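Local coordinates for protein NS1 (Human bocavirus, PDB 4KW3) that probably nicks one strand at the viral origin through its N-terminal origin-recognition and nickase domain, the part described here, to start rolling-circle DNA replication, at residues A[60-63]-A[64-68]; A[257-260]-A[261-264]. All coordinates share one frame; numbering follows the deposited sequence.

Interaction 1. Residues A[60-63]-A[64-68]; sequences IIRD and DLLIS
Arg62 and Leu66, one helical turn apart, meet by their aliphatic parts on the first two turns of helix 60-69, where Arg62 CG lies 4.0 Å from Leu66 CD1. A second apolar pair, one residue back along the helix, is looser, with Ile61 CG2 and Leu65 CD2 4.2 Å apart. Both leucines also press on helix 43-49, Leu65 on Ser45 and Gln48 and Leu66 on Leu49, so these small local contacts belong to the seam between two helices.

The backbone frame is a regular run of alpha-helical hydrogen bonds. Asp64, Leu65, Leu66 and Ile67 donate their amides to the carbonyls of Ile60, Ile61, Arg62 and Asp63; the Leu65 N to Ile61 O bond measures 3.0 Å. Beyond these, the hydroxyl of Ser68 turns back on the helix and donates through OG to Leu65 O at 2.9 Å.

The charged pair is Arg62 and Asp63, neighbours in sequence. Arg62 leaves the helix with CG anti to its amide nitrogen (chi1 175°) and bends at chi3 (67°), which carries the guanidinium round to Asp63. The grip is side-on and both nitrogens use one oxygen: NE stands 3.1 Å from Asp63 OD1 and NH2 3.2 Å from Asp63 OD1. The oxygen lies in the guanidinium plane, whereas both nitrogens approach from the same face of the carboxylate. NH1 is held by the carbonyls of Ala53 and Asp57 in the preceding loop.

Buried Arg62 thus has at least one carboxylate and two carbonyls round its guanidinium, which would compensate its charge, fixes the rotation of its flat end and ties the start of the helix to the loop before it.

Interaction 2. Residues A[257-260]-A[261-264]; sequences RKNY and HATL
Tyr260 carries its CG anti to the backbone nitrogen (chi1 -161°), while Leu264 has CG beside its own nitrogen (chi1 -70°), and these two settings bring ring and methyl together one turn apart. The motif is the i to i+4 pairing of an alpha-helix, here on helix 257-268 of the nickase domain. Tyr260 CE1 approaches Leu264 CD1 to 4.0 Å, and the methyl stands oblique to the ring. Both side chains then pack on Phe208 of helix 204-212 and on Val7 of the N-terminal segment, while the Tyr260 hydroxyl is hydrogen-bonded to the amide of Ile8.

Arg257 extends straight through its first two torsions before turning at chi3. Its NH1 bonds to the carbonyl of Leu213, its NH2 to OE1 of Gln106, and Arg257 also makes a cation-pi contact with Tyr242. Its side chain is about 9 Å from those of Tyr211, the predicted nuclease tyrosine, and Glu108, a predicted metal ligand. The helix start is therefore tied to the predicted RCR-3 motif and to strand 101-109, close to the likely active site but short of it.

Main-chain bonds complete the turn: His261 N donates to Arg257 O at 2.9 Å, nearly straight, and the amides of Ala262 and Leu264 reach the carbonyls of Lys258 and Tyr260. The His261 ring meets Phe235 edge-to-face, and its side chain also touches Lys209.

Asn259 O takes two donors from one residue, Thr263 N at 2.9 Å from Asn259 O and Thr263 OG1 at 3.2 Å from Asn259 O, the hydroxyl lying 38° out of the carbonyl plane.

Interactions 1 and 2 illustrate how the same helical spacing serves different settings. Each occupies the opening turns of a helix, 60-69 or 257-268; their centres are 24 Å apart and they do not touch. Both are partly buried, but interaction 1 has more exposed residues, whereas interaction 2 is mostly partly exposed. Each hides an arginine with different company: in the first it joins a neighbouring aspartate and loop carbonyls, in the second it reaches across to strands and the predicted RCR-3 motif. The apolar pairs differ likewise, aliphatic against helix 43-49 in one, aromatic with aliphatic against helix 204-212 in the other.

Interaction 1. Residues A[60-63]-A[64-68]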
ATOM      1  N   ILE A  60      -9.494 -16.680 -20.437  1.00 66.99           N
ATOM      2  CA  ILE A  60      -8.931 -15.595 -21.234  1.00 70.09           C
ATOM      3  C   ILE A  60      -9.488 -14.249 -20.808  1.00 69.48           C
ATOM      4  O   ILE A  60      -8.762 -13.248 -20.768  1.00 68.78           O
ATOM      5  CB  ILE A  60      -9.208 -15.791 -22.734  1.00 82.83           C
ATOM      6  CG1 ILE A  60      -8.844 -17.211 -23.167  1.00 80.88           C
ATOM      7  CG2 ILE A  60      -8.452 -14.759 -23.554  1.00 91.26           C
ATOM      8  CD1 ILE A  60     -10.014 -18.165 -23.118  1.00 88.59           C
ATOM      9  N   ILE A  61     -10.773 -14.244 -20.457  1.00 58.03           N
ATOM     10  CA  ILE A  61     -11.422 -13.050 -19.944  1.00 60.29           C
ATOM     11  C   ILE A  61     -10.679 -12.562 -18.709  1.00 63.73           C
ATOM     12  O   ILE A  61     -10.323 -11.387 -18.608  1.00 64.36           O
ATOM     13  CB  ILE A  61     -12.897 -13.308 -19.611  1.00 62.74           C
ATOM     14  CG1 ILE A  61     -13.699 -13.486 -20.905  1.00 59.49           C
ATOM     15  CG2 ILE A  61     -13.483 -12.157 -18.819  1.00 59.61           C
ATOM     16  CD1 ILE A  61     -15.165 -13.835 -20.669  1.00 58.42           C
ATOM     17  N   ARG A  62     -10.453 -13.478 -17.777  1.00 63.35           N
ATOM     18  CA  ARG A  62      -9.655 -13.205 -16.593  1.00 54.15           C
ATOM     19  C   ARG A  62      -8.310 -12.577 -16.937  1.00 57.05           C
ATOM     20  O   ARG A  62      -7.904 -11.577 -16.339  1.00 62.25           O
ATOM     21  CB  ARG A  62      -9.418 -14.498 -15.804  1.00 51.34           C
ATOM     22  CG  ARG A  62      -8.497 -14.340 -14.599  1.00 47.68           C
ATOM     23  CD  ARG A  62      -7.964 -15.672 -14.161  1.00 43.46           C
ATOM     24  NE  ARG A  62      -7.069 -16.273 -15.147  1.00 53.13           N
ATOM     25  CZ  ARG A  62      -6.986 -17.581 -15.384  1.00 54.93           C
ATOM     26  NH1 ARG A  62      -7.771 -18.432 -14.747  1.00 48.68           N
ATOM     27  NH2 ARG A  62      -6.137 -18.043 -16.281  1.00 63.96           N
ATOM     28  N   ASP A  63      -7.600 -13.181 -17.881  1.00 55.83           N
ATOM     29  CA  ASP A  63      -6.247 -12.714 -18.184  1.00 63.00           C
ATOM     30  C   ASP A  63      -6.221 -11.273 -18.707  1.00 69.86           C
ATOM     31  O   ASP A  63      -5.359 -10.498 -18.312  1.00 77.04           O
ATOM     32  CB  ASP A  63      -5.560 -13.660 -19.161  1.00 61.12           C
ATOM     33  CG  ASP A  63      -5.404 -15.060 -18.604  1.00 61.61           C
ATOM     34  OD1 ASP A  63      -5.248 -15.183 -17.360  1.00 51.99           O
ATOM     35  OD2 ASP A  63      -5.496 -16.035 -19.412  1.00 60.86           O
ATOM     36  N   ASP A  64      -7.156 -10.924 -19.594  1.00 72.08           N
ATOM     37  CA  ASP A  64      -7.242  -9.565 -20.144  1.00 67.20           C
ATOM     38  C   ASP A  64      -7.680  -8.546 -19.111  1.00 63.63           C
ATOM     39  O   ASP A  64      -7.079  -7.468 -18.976  1.00 68.91           O
ATOM     40  CB  ASP A  64      -8.219  -9.526 -21.320  1.00 62.30           C
ATOM     41  CG  ASP A  64      -7.665 -10.200 -22.545  1.00 77.00           C
ATOM     42  OD1 ASP A  64      -6.526 -10.724 -22.468  1.00 82.32           O
ATOM     43  OD2 ASP A  64      -8.382 -10.240 -23.570  1.00 87.68           O
ATOM     44  N   LEU A  65      -8.729  -8.913 -18.388  1.00 51.22           N
ATOM     45  CA  LEU A  65      -9.282  -8.116 -17.306  1.00 50.39           C
ATOM     46  C   LEU A  65      -8.141  -7.672 -16.372  1.00 60.10           C
ATOM     47  O   LEU A  65      -7.967  -6.477 -16.110  1.00 59.55           O
ATOM     48  CB  LEU A  65     -10.325  -8.960 -16.582  1.00 49.82           C
ATOM     49  CG  LEU A  65     -11.539  -8.356 -15.898  1.00 71.75           C
ATOM     50  CD1 LEU A  65     -12.160  -7.283 -16.776  1.00 78.49           C
ATOM     51  CD2 LEU A  65     -12.553  -9.485 -15.665  1.00 75.66           C
ATOM     52  N   LEU A  66      -7.322  -8.632 -15.939  1.00 55.88           N
ATOM     53  CA  LEU A  66      -6.183  -8.343 -15.072  1.00 50.80           C
ATOM     54  C   LEU A  66      -5.142  -7.469 -15.751  1.00 51.28           C
ATOM     55  O   LEU A  66      -4.591  -6.563 -15.127  1.00 56.80           O
ATOM     56  CB  LEU A  66      -5.551  -9.635 -14.549  1.00 47.63           C
ATOM     57  CG  LEU A  66      -6.459 -10.361 -13.565  1.00 48.77           C
ATOM     58  CD1 LEU A  66      -5.879 -11.697 -13.209  1.00 39.13           C
ATOM     59  CD2 LEU A  66      -6.676  -9.486 -12.314  1.00 43.16           C
ATOM     60  N   ILE A  67      -4.849  -7.746 -17.018  1.00 54.02           N
ATOM     61  CA  ILE A  67      -3.971  -6.861 -17.780  1.00 60.99           C
ATOM     62  C   ILE A  67      -4.522  -5.426 -17.843  1.00 61.74           C
ATOM     63  O   ILE A  67      -3.764  -4.466 -17.686  1.00 66.02           O
ATOM     64  CB  ILE A  67      -3.691  -7.394 -19.213  1.00 64.36           C
ATOM     65  CG1 ILE A  67      -2.759  -8.596 -19.140  1.00 65.78           C
ATOM     66  CG2 ILE A  67      -2.959  -6.363 -20.031  1.00 56.38           C
ATOM     67  CD1 ILE A  67      -1.425  -8.250 -18.467  1.00 69.17           C
ATOM     68  N   SER A  68      -5.837  -5.265 -17.984  1.00 44.42           N
ATOM     69  CA  SER A  68      -6.344  -3.913 -18.136  1.00 56.38           C
ATOM     70  C   SER A  68      -6.370  -3.205 -16.777  1.00 59.01           C
ATOM     71  O   SER A  68      -6.349  -1.982 -16.707  1.00 59.72           O
ATOM     72  CB  SER A  68      -7.740  -3.878 -18.779  1.00 50.36           C
ATOM     73  OG  SER A  68      -8.751  -4.264 -17.872  1.00 58.70           O
TER

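Interaction 2. Residues A[257-260]-A[261-264]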
ATOM      1  N   ARG A 257       7.234 -10.852  -9.530  1.00 32.64           N
ATOM      2  CA  ARG A 257       7.380 -10.801  -8.046  1.00 45.94           C
ATOM      3  C   ARG A 257       8.261 -11.952  -7.533  1.00 40.98           C
ATOM      4  O   ARG A 257       9.281 -11.717  -6.889  1.00 48.08           O
ATOM      5  CB  ARG A 257       6.031 -10.688  -7.248  1.00 30.07           C
ATOM      6  CG  ARG A 257       6.220 -10.649  -5.698  1.00 51.70           C
ATOM      7  CD  ARG A 257       4.936 -10.534  -4.819  1.00 29.21           C
ATOM      8  NE  ARG A 257       4.541  -9.150  -4.694  1.00 49.62           N
ATOM      9  CZ  ARG A 257       4.536  -8.424  -3.581  1.00 48.05           C
ATOM     10  NH1 ARG A 257       4.846  -8.921  -2.394  1.00 42.77           N
ATOM     11  NH2 ARG A 257       4.160  -7.169  -3.668  1.00 57.86           N
ATOM     12  N   LYS A 258       7.895 -13.191  -7.852  1.00 35.81           N
ATOM     13  CA  LYS A 258       8.613 -14.330  -7.301  1.00 39.33           C
ATOM     14  C   LYS A 258      10.074 -14.338  -7.745  1.00 40.86           C
ATOM     15  O   LYS A 258      10.965 -14.660  -6.950  1.00 38.49           O
ATOM     16  CB  LYS A 258       7.925 -15.648  -7.636  1.00 38.51           C
ATOM     17  CG  LYS A 258       8.542 -16.821  -6.937  1.00 38.50           C
ATOM     18  CD  LYS A 258       7.648 -17.332  -5.831  1.00 51.39           C
ATOM     19  CE  LYS A 258       7.334 -18.800  -6.036  1.00 49.63           C
ATOM     20  NZ  LYS A 258       8.580 -19.599  -5.973  1.00 50.62           N
ATOM     21  N   ASN A 259      10.331 -13.970  -8.995  1.00 41.08           N
ATOM     22  CA  ASN A 259      11.713 -13.900  -9.440  1.00 51.37           C
ATOM     23  C   ASN A 259      12.483 -12.772  -8.752  1.00 43.35           C
ATOM     24  O   ASN A 259      13.643 -12.944  -8.361  1.00 43.42           O
ATOM     25  CB  ASN A 259      11.810 -13.784 -10.961  1.00 72.26           C
ATOM     26  CG  ASN A 259      13.243 -13.831 -11.448  1.00 88.31           C
ATOM     27  OD1 ASN A 259      13.646 -13.056 -12.315  1.00 95.23           O
ATOM     28  ND2 ASN A 259      14.035 -14.730 -10.867  1.00 93.95           N
ATOM     29  N   TYR A 260      11.825 -11.632  -8.583  1.00 44.31           N
ATOM     30  CA  TYR A 260      12.400 -10.493  -7.846  1.00 43.21           C
ATOM     31  C   TYR A 260      12.831 -10.933  -6.455  1.00 41.14           C
ATOM     32  O   TYR A 260      13.963 -10.683  -6.049  1.00 45.22           O
ATOM     33  CB  TYR A 260      11.377  -9.369  -7.743  1.00 31.32           C
ATOM     34  CG  TYR A 260      11.949  -8.019  -7.434  1.00 39.23           C
ATOM     35  CD1 TYR A 260      12.256  -7.653  -6.124  1.00 33.55           C
ATOM     36  CD2 TYR A 260      12.114  -7.072  -8.440  1.00 38.88           C
ATOM     37  CE1 TYR A 260      12.744  -6.390  -5.830  1.00 30.55           C
ATOM     38  CE2 TYR A 260      12.605  -5.826  -8.165  1.00 37.29           C
ATOM     39  CZ  TYR A 260      12.925  -5.481  -6.854  1.00 43.19           C
ATOM     40  OH  TYR A 260      13.415  -4.220  -6.588  1.00 52.34           O
ATOM     41  N   HIS A 261      11.934 -11.623  -5.748  1.00 41.19           N
ATOM     42  CA  HIS A 261      12.251 -12.201  -4.441  1.00 44.20           C
ATOM     43  C   HIS A 261      13.427 -13.180  -4.459  1.00 51.23           C
ATOM     44  O   HIS A 261      14.285 -13.154  -3.571  1.00 51.50           O
ATOM     45  CB  HIS A 261      11.032 -12.912  -3.897  1.00 32.61           C
ATOM     46  CG  HIS A 261      11.279 -13.632  -2.615  1.00 35.79           C
ATOM     47  ND1 HIS A 261      11.706 -14.944  -2.568  1.00 36.62           N
ATOM     48  CD2 HIS A 261      11.165 -13.228  -1.329  1.00 41.33           C
ATOM     49  CE1 HIS A 261      11.837 -15.317  -1.311  1.00 33.45           C
ATOM     50  NE2 HIS A 261      11.519 -14.294  -0.538  1.00 44.24           N
ATOM     51  N   ALA A 262      13.446 -14.039  -5.477  1.00 50.75           N
ATOM     52  CA  ALA A 262      14.483 -15.052  -5.640  1.00 49.81           C
ATOM     53  C   ALA A 262      15.849 -14.389  -5.808  1.00 45.46           C
ATOM     54  O   ALA A 262      16.826 -14.807  -5.201  1.00 47.52           O
ATOM     55  CB  ALA A 262      14.174 -15.923  -6.844  1.00 31.67           C
ATOM     56  N   THR A 263      15.910 -13.353  -6.641  1.00 34.95           N
ATOM     57  CA  THR A 263      17.142 -12.616  -6.839  1.00 38.59           C
ATOM     58  C   THR A 263      17.636 -11.982  -5.532  1.00 53.59           C
ATOM     59  O   THR A 263      18.807 -12.115  -5.189  1.00 62.36           O
ATOM     60  CB  THR A 263      16.971 -11.534  -7.912  1.00 44.95           C
ATOM     61  OG1 THR A 263      16.614 -12.150  -9.156  1.00 54.32           O
ATOM     62  CG2 THR A 263      18.253 -10.743  -8.084  1.00 40.08           C
ATOM     63  N   LEU A 264      16.750 -11.304  -4.795  1.00 46.86           N
ATOM     64  CA  LEU A 264      17.121 -10.781  -3.477  1.00 47.42           C
ATOM     65  C   LEU A 264      17.609 -11.876  -2.536  1.00 45.49           C
ATOM     66  O   LEU A 264      18.594 -11.705  -1.828  1.00 40.63           O
ATOM     67  CB  LEU A 264      15.972 -10.015  -2.817  1.00 38.09           C
ATOM     68  CG  LEU A 264      15.598  -8.683  -3.451  1.00 40.93           C
ATOM     69  CD1 LEU A 264      14.465  -8.024  -2.668  1.00 43.82           C
ATOM     70  CD2 LEU A 264      16.814  -7.780  -3.541  1.00 46.50           C
TER